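Local coordinates for cell wall surface anchor family protein (Streptococcus agalactiae, PDB 3PHS) that serves as the minor pilin GBS52 of a Gram-positive pilus and mediates adhesion to lung epithelial cells through an IgG-like domain, at residues A[61-72]-A[101-110]. Numbering follows the deposited sequence.
Sequences LAHWNSLTITEL and YGLAVKAGEK
Tyr101 stands up from strand 98-106, an inner strand of a four-stranded antiparallel sheet in a two-sheet Ig-like domain of the pilin, and is packed against two short helices, 60-65 and 69-75, laid over that sheet. With CG anti to the backbone N (chi1 176°), its ring extends from the sheet toward the helices, against Leu61, Trp64 and Asn65 of one and Leu72 of the other. The methylene of Trp64 sits over one face, a CH-pi contact with CB 3.6 Å from the Tyr101 ring centroid, while the indole slides past the phenol obliquely, the planes 39° apart. Leu61 CD1 meets the ring edge at CE1 of Tyr101, and Leu72 CD2 approaches Tyr101 CE2 obliquely at 3.6 Å. Tyrosine suits this place by joining a broad apolar ring, for Trp64 and the leucines, to a hydroxyl that can bond at its far end.

Further along the strand, branched aliphatic groups meet end on: Leu72 CD1 touches Leu103 CD1 at 3.9 Å, and Ile69 CD1 reaches both methyls of Val105. Ile69 CG2 lies 3.6 Å from Gly108 O in the type I' turn Lys106-Glu109, where Gly108 readily adopts its positive phi.

A water bridges Tyr101 OH and the carbonyl oxygens of Trp64 and Leu67. Asn65 brings a good acceptor to the ring edge: Tyr101 OH donates to Asn65 OD1 at 2.6 Å, in the amide plane on a lone pair.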
loop_
_atom_site.group_PDB
_atom_site.type_symbol
_atom_site.label_atom_id
_atom_site.label_comp_id
_atom_site.label_asym_id
_atom_site.label_seq_id
_atom_site.Cartn_x
_atom_site.Cartn_y
_atom_site.Cartn_z
ATOM N N LEU A 61 6.379 13.337 14.636
ATOM C CA LEU A 61 5.589 12.463 13.771
ATOM C C LEU A 61 6.486 11.817 12.707
ATOM O O LEU A 61 6.406 10.600 12.454
ATOM C CB LEU A 61 4.403 13.216 13.149
ATOM C CG LEU A 61 3.518 12.419 12.166
ATOM C CD1 LEU A 61 2.857 11.193 12.813
ATOM C CD2 LEU A 61 2.465 13.333 11.539
ATOM N N ALA A 62 7.360 12.617 12.099
ATOM C CA ALA A 62 8.293 12.068 11.103
ATOM C C ALA A 62 9.212 11.020 11.728
ATOM O O ALA A 62 9.523 10.014 11.098
ATOM C CB ALA A 62 9.122 13.197 10.453
ATOM N N HIS A 63 9.658 11.265 12.958
ATOM C CA HIS A 63 10.490 10.301 13.653
ATOM C C HIS A 63 9.798 8.953 13.792
ATOM O O HIS A 63 10.373 7.909 13.483
ATOM C CB HIS A 63 10.911 10.795 15.038
ATOM C CG HIS A 63 11.631 9.750 15.828
ATOM N ND1 HIS A 63 12.872 9.272 15.459
ATOM C CD2 HIS A 63 11.261 9.039 16.920
ATOM C CE1 HIS A 63 13.253 8.340 16.320
ATOM N NE2 HIS A 63 12.294 8.184 17.216
ATOM N N TRP A 64 8.562 8.988 14.268
ATOM C CA TRP A 64 7.788 7.776 14.481
ATOM C C TRP A 64 7.407 7.098 13.166
ATOM O O TRP A 64 7.452 5.884 13.086
ATOM C CB TRP A 64 6.588 8.072 15.398
ATOM C CG TRP A 64 7.083 8.092 16.813
ATOM C CD1 TRP A 64 7.700 9.123 17.458
ATOM C CD2 TRP A 64 7.105 6.980 17.711
ATOM N NE1 TRP A 64 8.090 8.727 18.728
ATOM C CE2 TRP A 64 7.741 7.411 18.903
ATOM C CE3 TRP A 64 6.644 5.664 17.627
ATOM C CZ2 TRP A 64 7.907 6.571 20.017
ATOM C CZ3 TRP A 64 6.808 4.819 18.747
ATOM C CH2 TRP A 64 7.430 5.283 19.922
ATOM N N ASN A 65 7.123 7.890 12.131
ATOM C CA ASN A 65 6.806 7.345 10.804
ATOM C C ASN A 65 7.993 6.636 10.146
ATOM O O ASN A 65 7.801 5.800 9.257
ATOM C CB ASN A 65 6.306 8.450 9.872
ATOM C CG ASN A 65 4.836 8.817 10.102
ATOM O OD1 ASN A 65 4.053 8.038 10.649
ATOM N ND2 ASN A 65 4.456 10.010 9.644
ATOM N N SER A 66 9.206 6.972 10.594
ATOM C CA SER A 66 10.460 6.400 10.049
ATOM C C SER A 66 10.801 5.024 10.634
ATOM O O SER A 66 11.613 4.290 10.070
ATOM C CB SER A 66 11.633 7.369 10.276
ATOM O OG SER A 66 12.130 7.301 11.610
ATOM N N LEU A 67 10.174 4.679 11.758
ATOM C CA LEU A 67 10.446 3.434 12.470
ATOM C C LEU A 67 9.748 2.232 11.852
ATOM O O LEU A 67 8.603 2.334 11.396
ATOM C CB LEU A 67 10.024 3.549 13.934
ATOM C CG LEU A 67 10.624 4.707 14.722
ATOM C CD1 LEU A 67 10.119 4.648 16.162
ATOM C CD2 LEU A 67 12.156 4.664 14.663
ATOM N N THR A 68 10.443 1.090 11.818
ATOM C CA THR A 68 9.792 -0.155 11.436
ATOM C C THR A 68 8.839 -0.600 12.551
ATOM O O THR A 68 8.914 -0.111 13.708
ATOM C CB THR A 68 10.817 -1.315 11.157
ATOM O OG1 THR A 68 11.381 -1.761 12.396
ATOM C CG2 THR A 68 11.926 -0.872 10.205
ATOM N N ILE A 69 7.967 -1.552 12.222
ATOM C CA ILE A 69 6.962 -2.013 13.161
ATOM C C ILE A 69 7.558 -2.522 14.470
ATOM O O ILE A 69 7.060 -2.205 15.558
ATOM C CB ILE A 69 5.955 -3.019 12.522
ATOM C CG1 ILE A 69 4.780 -3.267 13.472
ATOM C CG2 ILE A 69 6.643 -4.342 12.127
ATOM C CD1 ILE A 69 3.469 -3.639 12.739
ATOM N N THR A 70 8.644 -3.284 14.383
ATOM C CA THR A 70 9.275 -3.787 15.614
ATOM C C THR A 70 9.994 -2.694 16.371
ATOM O O THR A 70 10.059 -2.750 17.599
ATOM C CB THR A 70 10.223 -5.003 15.359
ATOM O OG1 THR A 70 11.282 -4.619 14.470
ATOM C CG2 THR A 70 9.422 -6.192 14.779
ATOM N N GLU A 71 10.491 -1.679 15.664
ATOM C CA GLU A 71 11.155 -0.533 16.310
ATOM C C GLU A 71 10.192 0.303 17.174
ATOM O O GLU A 71 10.599 0.889 18.190
ATOM C CB GLU A 71 11.852 0.365 15.275
ATOM C CG GLU A 71 13.007 -0.346 14.559
ATOM C CD GLU A 71 13.760 0.523 13.565
ATOM O OE1 GLU A 71 13.155 1.359 12.836
ATOM O OE2 GLU A 71 14.992 0.345 13.510
ATOM N N LEU A 72 8.928 0.342 16.754
ATOM C CA LEU A 72 7.874 1.061 17.477
ATOM C C LEU A 72 7.825 0.521 18.898
ATOM O O LEU A 72 7.830 1.284 19.865
ATOM C CB LEU A 72 6.516 0.874 16.784
ATOM C CG LEU A 72 6.343 1.457 15.366
ATOM C CD1 LEU A 72 4.973 1.057 14.795
ATOM C CD2 LEU A 72 6.494 2.983 15.339
ATOM N N TYR A 101 1.479 7.394 19.494
ATOM C CA TYR A 101 1.563 7.254 18.059
ATOM C C TYR A 101 0.663 6.101 17.675
ATOM O O TYR A 101 0.847 4.984 18.162
ATOM C CB TYR A 101 2.998 6.939 17.661
ATOM C CG TYR A 101 3.218 6.661 16.191
ATOM C CD1 TYR A 101 3.209 7.701 15.253
ATOM C CD2 TYR A 101 3.463 5.360 15.744
ATOM C CE1 TYR A 101 3.436 7.438 13.903
ATOM C CE2 TYR A 101 3.689 5.088 14.391
ATOM C CZ TYR A 101 3.680 6.139 13.490
ATOM O OH TYR A 101 3.915 5.874 12.164
ATOM N N GLY A 102 -0.275 6.370 16.775
ATOM C CA GLY A 102 -1.244 5.379 16.323
ATOM C C GLY A 102 -1.114 5.087 14.838
ATOM O O GLY A 102 -0.833 5.978 14.050
ATOM N N LEU A 103 -1.324 3.827 14.468
ATOM C CA LEU A 103 -1.292 3.428 13.058
ATOM C C LEU A 103 -2.195 2.231 12.869
ATOM O O LEU A 103 -2.509 1.537 13.833
ATOM C CB LEU A 103 0.141 3.071 12.625
ATOM C CG LEU A 103 0.720 1.702 12.991
ATOM C CD1 LEU A 103 2.025 1.473 12.260
ATOM C CD2 LEU A 103 0.950 1.612 14.485
ATOM N N ALA A 104 -2.632 1.997 11.638
ATOM C CA ALA A 104 -3.296 0.743 11.317
ATOM C C ALA A 104 -2.256 -0.258 10.833
ATOM O O ALA A 104 -1.314 0.097 10.097
ATOM C CB ALA A 104 -4.363 0.947 10.242
ATOM N N VAL A 105 -2.452 -1.506 11.228
ATOM C CA VAL A 105 -1.553 -2.616 10.860
ATOM C C VAL A 105 -2.283 -3.637 9.984
ATOM O O VAL A 105 -3.445 -3.981 10.225
ATOM C CB VAL A 105 -0.970 -3.316 12.124
ATOM C CG1 VAL A 105 -0.075 -4.519 11.744
ATOM C CG2 VAL A 105 -0.174 -2.331 12.953
ATOM N N LYS A 106 -1.591 -4.125 8.962
ATOM C CA LYS A 106 -2.144 -5.185 8.116
ATOM C C LYS A 106 -1.000 -6.044 7.596
ATOM O O LYS A 106 0.024 -5.516 7.167
ATOM C CB LYS A 106 -2.887 -4.584 6.935
ATOM C CG LYS A 106 -3.581 -5.635 6.074
ATOM C CD LYS A 106 -3.773 -5.059 4.706
ATOM C CE LYS A 106 -4.909 -5.760 4.014
ATOM N NZ LYS A 106 -5.163 -5.112 2.690
ATOM N N ALA A 107 -1.188 -7.359 7.663
ATOM C CA ALA A 107 -0.169 -8.315 7.238
ATOM C C ALA A 107 1.172 -8.009 7.909
ATOM O O ALA A 107 2.217 -7.912 7.230
ATOM C CB ALA A 107 -0.023 -8.274 5.711
ATOM N N GLY A 108 1.126 -7.802 9.227
ATOM C CA GLY A 108 2.328 -7.594 10.046
ATOM C C GLY A 108 3.140 -6.337 9.811
ATOM O O GLY A 108 4.272 -6.240 10.280
ATOM N N GLU A 109 2.569 -5.369 9.093
ATOM C CA GLU A 109 3.241 -4.115 8.759
ATOM C C GLU A 109 2.257 -2.981 8.792
ATOM O O GLU A 109 1.043 -3.220 8.832
ATOM C CB GLU A 109 3.837 -4.182 7.346
ATOM C CG GLU A 109 5.282 -4.643 7.305
ATOM C CD GLU A 109 5.823 -4.788 5.884
ATOM O OE1 GLU A 109 5.050 -5.126 4.947
ATOM O OE2 GLU A 109 7.038 -4.565 5.711
ATOM N N LYS A 110 2.771 -1.753 8.768
ATOM C CA LYS A 110 1.916 -0.579 8.684
ATOM C C LYS A 110 1.065 -0.660 7.430
ATOM O O LYS A 110 1.561 -0.988 6.353
ATOM C CB LYS A 110 2.715 0.728 8.656
ATOM C CG LYS A 110 1.818 1.959 8.509
ATOM C CD LYS A 110 2.615 3.252 8.565
ATOM C CE LYS A 110 1.700 4.468 8.528
ATOM N NZ LYS A 110 1.128 4.803 7.165
HETATM O O HOH W 1 5.875 3.795 11.561
#